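Local coordinates for protein AHL synthase (Burkholderia glumae, PDB 3P2H) that probably makes N-acyl-L-homoserine lactone quorum-sensing signals from a fatty acyl-acyl carrier protein and S-adenosyl-L-methionine, at residues 157-162 / 176-181; 20-25 / 62-67. The protein carries 3 engineered substitutions. All coordinates share one frame; numbering follows the deposited sequence.

Contact 1 (157-162 / 176-181); sequences HAHRAG and WIDIDA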
loop_
_atom_site.group_PDB
_atom_site.type_symbol
_atom_site.label_atom_id
_atom_site.label_comp_id
_atom_site.label_asym_id
_atom_site.label_seq_id
_atom_site.Cartn_x
_atom_site.Cartn_y
_atom_site.Cartn_z
ATOM N N HIS A 157 1.329 -12.964 7.575
ATOM C CA HIS A 157 2.614 -13.591 7.335
ATOM C C HIS A 157 3.477 -12.655 6.515
ATOM O O HIS A 157 3.466 -12.682 5.285
ATOM C CB HIS A 157 2.455 -14.934 6.611
ATOM C CG HIS A 157 3.756 -15.620 6.318
ATOM N ND1 HIS A 157 3.831 -16.813 5.631
ATOM C CD2 HIS A 157 5.036 -15.271 6.604
ATOM C CE1 HIS A 157 5.097 -17.168 5.504
ATOM N NE2 HIS A 157 5.850 -16.251 6.085
ATOM N N ALA A 158 4.221 -11.815 7.216
ATOM C CA ALA A 158 5.110 -10.871 6.572
ATOM C C ALA A 158 6.552 -11.323 6.781
ATOM O O ALA A 158 6.904 -11.840 7.845
ATOM C CB ALA A 158 4.906 -9.484 7.163
ATOM N N HIS A 159 7.378 -11.143 5.759
ATOM C CA HIS A 159 8.788 -11.494 5.842
ATOM C C HIS A 159 9.582 -10.571 4.927
ATOM O O HIS A 159 9.068 -10.066 3.931
ATOM C CB HIS A 159 9.036 -12.979 5.503
ATOM C CG HIS A 159 8.484 -13.418 4.183
ATOM N ND1 HIS A 159 7.150 -13.699 3.988
ATOM C CD2 HIS A 159 9.094 -13.645 2.994
ATOM C CE1 HIS A 159 6.961 -14.082 2.738
ATOM N NE2 HIS A 159 8.125 -14.056 2.113
ATOM N N ARG A 160 10.840 -10.352 5.276
ATOM C CA ARG A 160 11.689 -9.442 4.524
ATOM C C ARG A 160 12.171 -9.902 3.155
ATOM O O ARG A 160 12.505 -11.074 2.951
ATOM C CB ARG A 160 12.876 -9.043 5.402
ATOM C CG ARG A 160 12.431 -8.276 6.630
ATOM C CD ARG A 160 13.582 -7.849 7.517
ATOM N NE ARG A 160 13.106 -6.967 8.579
ATOM C CZ ARG A 160 13.879 -6.427 9.514
ATOM N NH1 ARG A 160 15.181 -6.681 9.531
ATOM N NH2 ARG A 160 13.346 -5.631 10.428
ATOM N N ALA A 161 12.193 -8.960 2.215
ATOM C CA ALA A 161 12.652 -9.218 0.851
ATOM C C ALA A 161 14.050 -8.623 0.686
ATOM O O ALA A 161 14.684 -8.777 -0.356
ATOM C CB ALA A 161 11.695 -8.586 -0.161
ATOM N N GLY A 162 14.516 -7.945 1.734
ATOM C CA GLY A 162 15.836 -7.329 1.724
ATOM C C GLY A 162 16.240 -6.866 3.116
ATOM O O GLY A 162 15.444 -6.928 4.053
ATOM N N TRP A 176 7.627 -8.604 2.211
ATOM C CA TRP A 176 6.720 -9.537 1.557
ATOM C C TRP A 176 5.559 -9.788 2.514
ATOM O O TRP A 176 5.722 -9.712 3.732
ATOM C CB TRP A 176 7.360 -10.916 1.343
ATOM C CG TRP A 176 8.415 -11.074 0.302
ATOM C CD1 TRP A 176 9.746 -11.286 0.516
ATOM C CD2 TRP A 176 8.218 -11.163 -1.116
ATOM N NE1 TRP A 176 10.390 -11.511 -0.677
ATOM C CE2 TRP A 176 9.476 -11.439 -1.696
ATOM C CE3 TRP A 176 7.099 -11.041 -1.951
ATOM C CZ2 TRP A 176 9.649 -11.594 -3.077
ATOM C CZ3 TRP A 176 7.270 -11.198 -3.327
ATOM C CH2 TRP A 176 8.538 -11.471 -3.873
ATOM N N ILE A 177 4.396 -10.089 1.957
ATOM C CA ILE A 177 3.230 -10.473 2.744
ATOM C C ILE A 177 2.654 -11.645 1.952
ATOM O O ILE A 177 2.176 -11.458 0.829
ATOM C CB ILE A 177 2.150 -9.375 2.848
ATOM C CG1 ILE A 177 2.580 -8.288 3.832
ATOM C CG2 ILE A 177 0.846 -9.987 3.335
ATOM C CD1 ILE A 177 1.513 -7.220 4.058
ATOM N N ASP A 178 2.733 -12.850 2.511
ATOM C CA ASP A 178 2.201 -14.027 1.832
ATOM C C ASP A 178 0.700 -14.102 2.027
ATOM O O ASP A 178 0.219 -14.080 3.157
ATOM C CB ASP A 178 2.820 -15.323 2.375
ATOM C CG ASP A 178 4.254 -15.524 1.931
ATOM O OD1 ASP A 178 4.739 -14.747 1.086
ATOM O OD2 ASP A 178 4.895 -16.477 2.426
ATOM N N ILE A 179 -0.040 -14.182 0.930
ATOM C CA ILE A 179 -1.487 -14.291 1.028
ATOM C C ILE A 179 -1.799 -15.774 1.236
ATOM O O ILE A 179 -2.273 -16.465 0.337
ATOM C CB ILE A 179 -2.181 -13.756 -0.247
ATOM C CG1 ILE A 179 -1.801 -12.286 -0.455
ATOM C CG2 ILE A 179 -3.700 -13.886 -0.108
ATOM C CD1 ILE A 179 -2.358 -11.651 -1.732
ATOM N N ASP A 180 -1.497 -16.257 2.437
ATOM C CA ASP A 180 -1.726 -17.648 2.781
ATOM C C ASP A 180 -2.783 -17.762 3.879
ATOM O O ASP A 180 -3.387 -16.764 4.280
ATOM C CB ASP A 180 -0.411 -18.301 3.237
ATOM C CG ASP A 180 0.247 -17.564 4.397
ATOM O OD1 ASP A 180 -0.414 -16.718 5.041
ATOM O OD2 ASP A 180 1.431 -17.846 4.674
ATOM N N ALA A 181 -2.995 -18.980 4.371
ATOM C CA ALA A 181 -3.991 -19.219 5.410
ATOM C C ALA A 181 -3.811 -18.301 6.621
ATOM O O ALA A 181 -4.780 -17.755 7.142
ATOM C CB ALA A 181 -3.948 -20.685 5.848
#

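Contact 2 (20-25 / 62-67); sequences GSYRYR and GEICGC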
loop_
_atom_site.group_PDB
_atom_site.type_symbol
_atom_site.label_atom_id
_atom_site.label_comp_id
_atom_site.label_asym_id
_atom_site.label_seq_id
_atom_site.Cartn_x
_atom_site.Cartn_y
_atom_site.Cartn_z
ATOM N N GLY A 20 -5.793 12.659 -3.466
ATOM C CA GLY A 20 -4.560 13.393 -3.672
ATOM C C GLY A 20 -4.257 14.322 -2.514
ATOM O O GLY A 20 -3.099 14.504 -2.144
ATOM N N SER A 21 -5.302 14.911 -1.945
ATOM C CA SER A 21 -5.157 15.828 -0.824
ATOM C C SER A 21 -4.767 15.054 0.426
ATOM O O SER A 21 -3.909 15.491 1.194
ATOM C CB SER A 21 -6.469 16.578 -0.575
ATOM O OG SER A 21 -6.344 17.491 0.507
ATOM N N TYR A 22 -5.400 13.903 0.634
ATOM C CA TYR A 22 -5.084 13.098 1.802
ATOM C C TYR A 22 -3.645 12.620 1.717
ATOM O O TYR A 22 -2.929 12.613 2.714
ATOM C CB TYR A 22 -6.006 11.891 1.908
ATOM C CG TYR A 22 -5.667 11.012 3.088
ATOM C CD1 TYR A 22 -5.936 11.428 4.395
ATOM C CD2 TYR A 22 -5.057 9.776 2.905
ATOM C CE1 TYR A 22 -5.603 10.626 5.485
ATOM C CE2 TYR A 22 -4.720 8.972 3.985
ATOM C CZ TYR A 22 -4.996 9.399 5.269
ATOM O OH TYR A 22 -4.662 8.599 6.330
ATOM N N ARG A 23 -3.217 12.219 0.525
ATOM C CA ARG A 23 -1.847 11.759 0.359
ATOM C C ARG A 23 -0.860 12.901 0.573
ATOM O O ARG A 23 0.208 12.698 1.146
ATOM C CB ARG A 23 -1.662 11.115 -1.021
ATOM C CG ARG A 23 -2.116 9.659 -1.041
ATOM C CD ARG A 23 -2.119 9.051 -2.434
ATOM N NE ARG A 23 -0.845 9.191 -3.128
ATOM C CZ ARG A 23 -0.583 8.624 -4.298
ATOM N NH1 ARG A 23 -1.506 7.877 -4.887
ATOM N NH2 ARG A 23 0.588 8.817 -4.889
ATOM N N TYR A 24 -1.219 14.101 0.126
ATOM C CA TYR A 24 -0.342 15.249 0.314
ATOM C C TYR A 24 -0.122 15.484 1.806
ATOM O O TYR A 24 1.003 15.661 2.264
ATOM C CB TYR A 24 -0.948 16.520 -0.284
ATOM C CG TYR A 24 -0.065 17.733 -0.069
ATOM C CD1 TYR A 24 1.008 17.997 -0.923
ATOM C CD2 TYR A 24 -0.257 18.578 1.027
ATOM C CE1 TYR A 24 1.872 19.068 -0.692
ATOM C CE2 TYR A 24 0.604 19.654 1.271
ATOM C CZ TYR A 24 1.670 19.890 0.406
ATOM O OH TYR A 24 2.545 20.925 0.640
ATOM N N ARG A 25 -1.210 15.489 2.562
ATOM C CA ARG A 25 -1.128 15.724 3.994
ATOM C C ARG A 25 -0.307 14.678 4.746
ATOM O O ARG A 25 0.416 15.006 5.680
ATOM C CB ARG A 25 -2.541 15.828 4.573
ATOM C CG ARG A 25 -3.266 17.093 4.101
ATOM C CD ARG A 25 -4.692 17.168 4.615
ATOM N NE ARG A 25 -5.628 16.461 3.748
ATOM C CZ ARG A 25 -6.666 15.763 4.198
ATOM N NH1 ARG A 25 -6.884 15.686 5.504
ATOM N NH2 ARG A 25 -7.484 15.144 3.351
ATOM N N GLY A 62 -17.383 10.235 6.787
ATOM C CA GLY A 62 -17.126 10.036 5.374
ATOM C C GLY A 62 -15.828 10.648 4.879
ATOM O O GLY A 62 -15.598 10.718 3.669
ATOM N N GLU A 63 -14.977 11.093 5.800
ATOM C CA GLU A 63 -13.699 11.694 5.426
ATOM C C GLU A 63 -12.595 10.645 5.350
ATOM O O GLU A 63 -12.547 9.725 6.167
ATOM C CB GLU A 63 -13.279 12.758 6.436
ATOM C CG GLU A 63 -14.226 13.917 6.559
ATOM C CD GLU A 63 -13.653 15.007 7.432
ATOM O OE1 GLU A 63 -13.321 14.721 8.604
ATOM O OE2 GLU A 63 -13.528 16.146 6.947
ATOM N N ILE A 64 -11.695 10.802 4.385
ATOM C CA ILE A 64 -10.611 9.846 4.224
ATOM C C ILE A 64 -9.707 9.798 5.446
ATOM O O ILE A 64 -9.245 10.826 5.936
ATOM C CB ILE A 64 -9.769 10.161 2.973
ATOM C CG1 ILE A 64 -10.664 10.101 1.733
ATOM C CG2 ILE A 64 -8.621 9.169 2.850
ATOM C CD1 ILE A 64 -9.918 10.220 0.422
ATOM N N CYS A 65 -9.478 8.589 5.947
ATOM C CA CYS A 65 -8.616 8.393 7.099
ATOM C C CYS A 65 -7.629 7.262 6.825
ATOM O O CYS A 65 -7.003 6.737 7.739
ATOM C CB CYS A 65 -9.453 8.078 8.344
ATOM S SG CYS A 65 -10.531 6.633 8.190
ATOM N N GLY A 66 -7.487 6.896 5.555
ATOM C CA GLY A 66 -6.567 5.834 5.201
ATOM C C GLY A 66 -6.496 5.618 3.702
ATOM O O GLY A 66 -7.466 5.875 2.992
ATOM N N CYS A 67 -5.348 5.161 3.215
ATOM C CA CYS A 67 -5.191 4.913 1.789
ATOM C C CYS A 67 -4.181 3.812 1.500
ATOM O O CYS A 67 -3.391 3.429 2.363
ATOM C CB CYS A 67 -4.765 6.193 1.056
ATOM S SG CYS A 67 -3.099 6.816 1.436
#

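Contact 1 (157-162 / 176-181)
With CG anti to the backbone N (chi1 179°), His157 extends its ring over the end of the partner strand, where Asp180, its CG turned between the backbone N and the carbonyl carbon (chi1 56°), raises a carboxylate to meet it. His157 ND1 donates to Asp180 OD2 at 2.8 Å; the bond is nearly straight, lies in the ring plane and reaches the syn side of the carboxylate. One face of the same ring has the carboxylate carbon of Asp178 above its rim, the two planes 71° apart. Asp178 OD1 has its polar partner in Gln138.

Beneath these side chains the strands run antiparallel. His159 and Trp176 form a hydrogen-bonded pair, Trp176 N to His159 O at 2.7 Å and His159 N to Trp176 O at 3.0 Å, while Ala158 and Ile177 form the adjoining non-hydrogen-bonded pair. Trp176 CB sits over a face of the His159 ring, 3.5 Å from its centroid, whereas the indole is slid aside and barely overlaps it. Beyond the strand, Ala161 CB packs 3.4 Å from Trp176 CD1. On the other face of the sheet Ile177 touches the bound octanamide inhibitor.

Asp180 also N-caps the helix 181-186, its OD1 accepting from Thr183 N. One carboxylate thus ties the strand pair to that helix, and its charge would probably raise the proton affinity of the His157 ring.

Contact 2 (20-25 / 62-67)
Tyr22 reaches from the helix 13-30 onto the strand 64-72, its ring covered on one face by Ile64 and met at the edge by Cys67. The tight part of the contact is here: Ile64 CG2 stands 3.7 Å from the ring centroid and 20° off the normal, a CH-pi contact displaced toward Tyr22 CG. Cys67 SG instead comes in the ring plane, 3.7 Å from Tyr22 CE2. That sulfur also lies 3.9 Å from Arg23 CG, so it touches side chains from two successive helix positions. A chi1 of 178° swings the Tyr22 ring out from the helix and across the strand, bringing Tyr22 OH to 3.3 Å from Cys65 C. The hydroxyl is hydrogen-bonded to Thr106.

The looser side lies toward Gly62 and Glu63. Glu63 is exposed, and Arg25 NH1 stays 6.8 Å from Glu63 OE2, too far for a salt bridge. Arg25 instead turns back on its own helix, where NE makes weak bonds to Ser21 O and Ser21 OG.

The segments cross at 78°, their axes 9.3 Å apart at closest approach: a helix packed across a strand of the central sheet, in a family of the acetyltransferase clan. The Arg23 guanidinium turns away from 62-67 to salt bridges with Asp48 and Glu43. Cys65 and Gly66 both face Gly57 in a classic beta bulge against strand 53-58, while Cys67 pairs through its backbone with Ala104 of strand 97-105.

Contact 1 lies at the surface and contact 2 is largely buried, on opposite sides of the chain's centre with their own centres 26 Å apart. Both reach the same mixed sheet, by different means: contact 1 joins two of its strands edge to edge, whereas contact 2 lays a helix across one of its strands. Their chemistry follows. Backbone hydrogen bonds and a histidine–carboxylate bond hold 157-162 to 176-181, while 20-25 meets 62-67 mainly through apolar and sulfur–aromatic packing. Contact 1 touches the octanamide inhibitor directly through Ile177, a residue of its pocket; contact 2 approaches the same ligand without its nearest side chains being part of that touch.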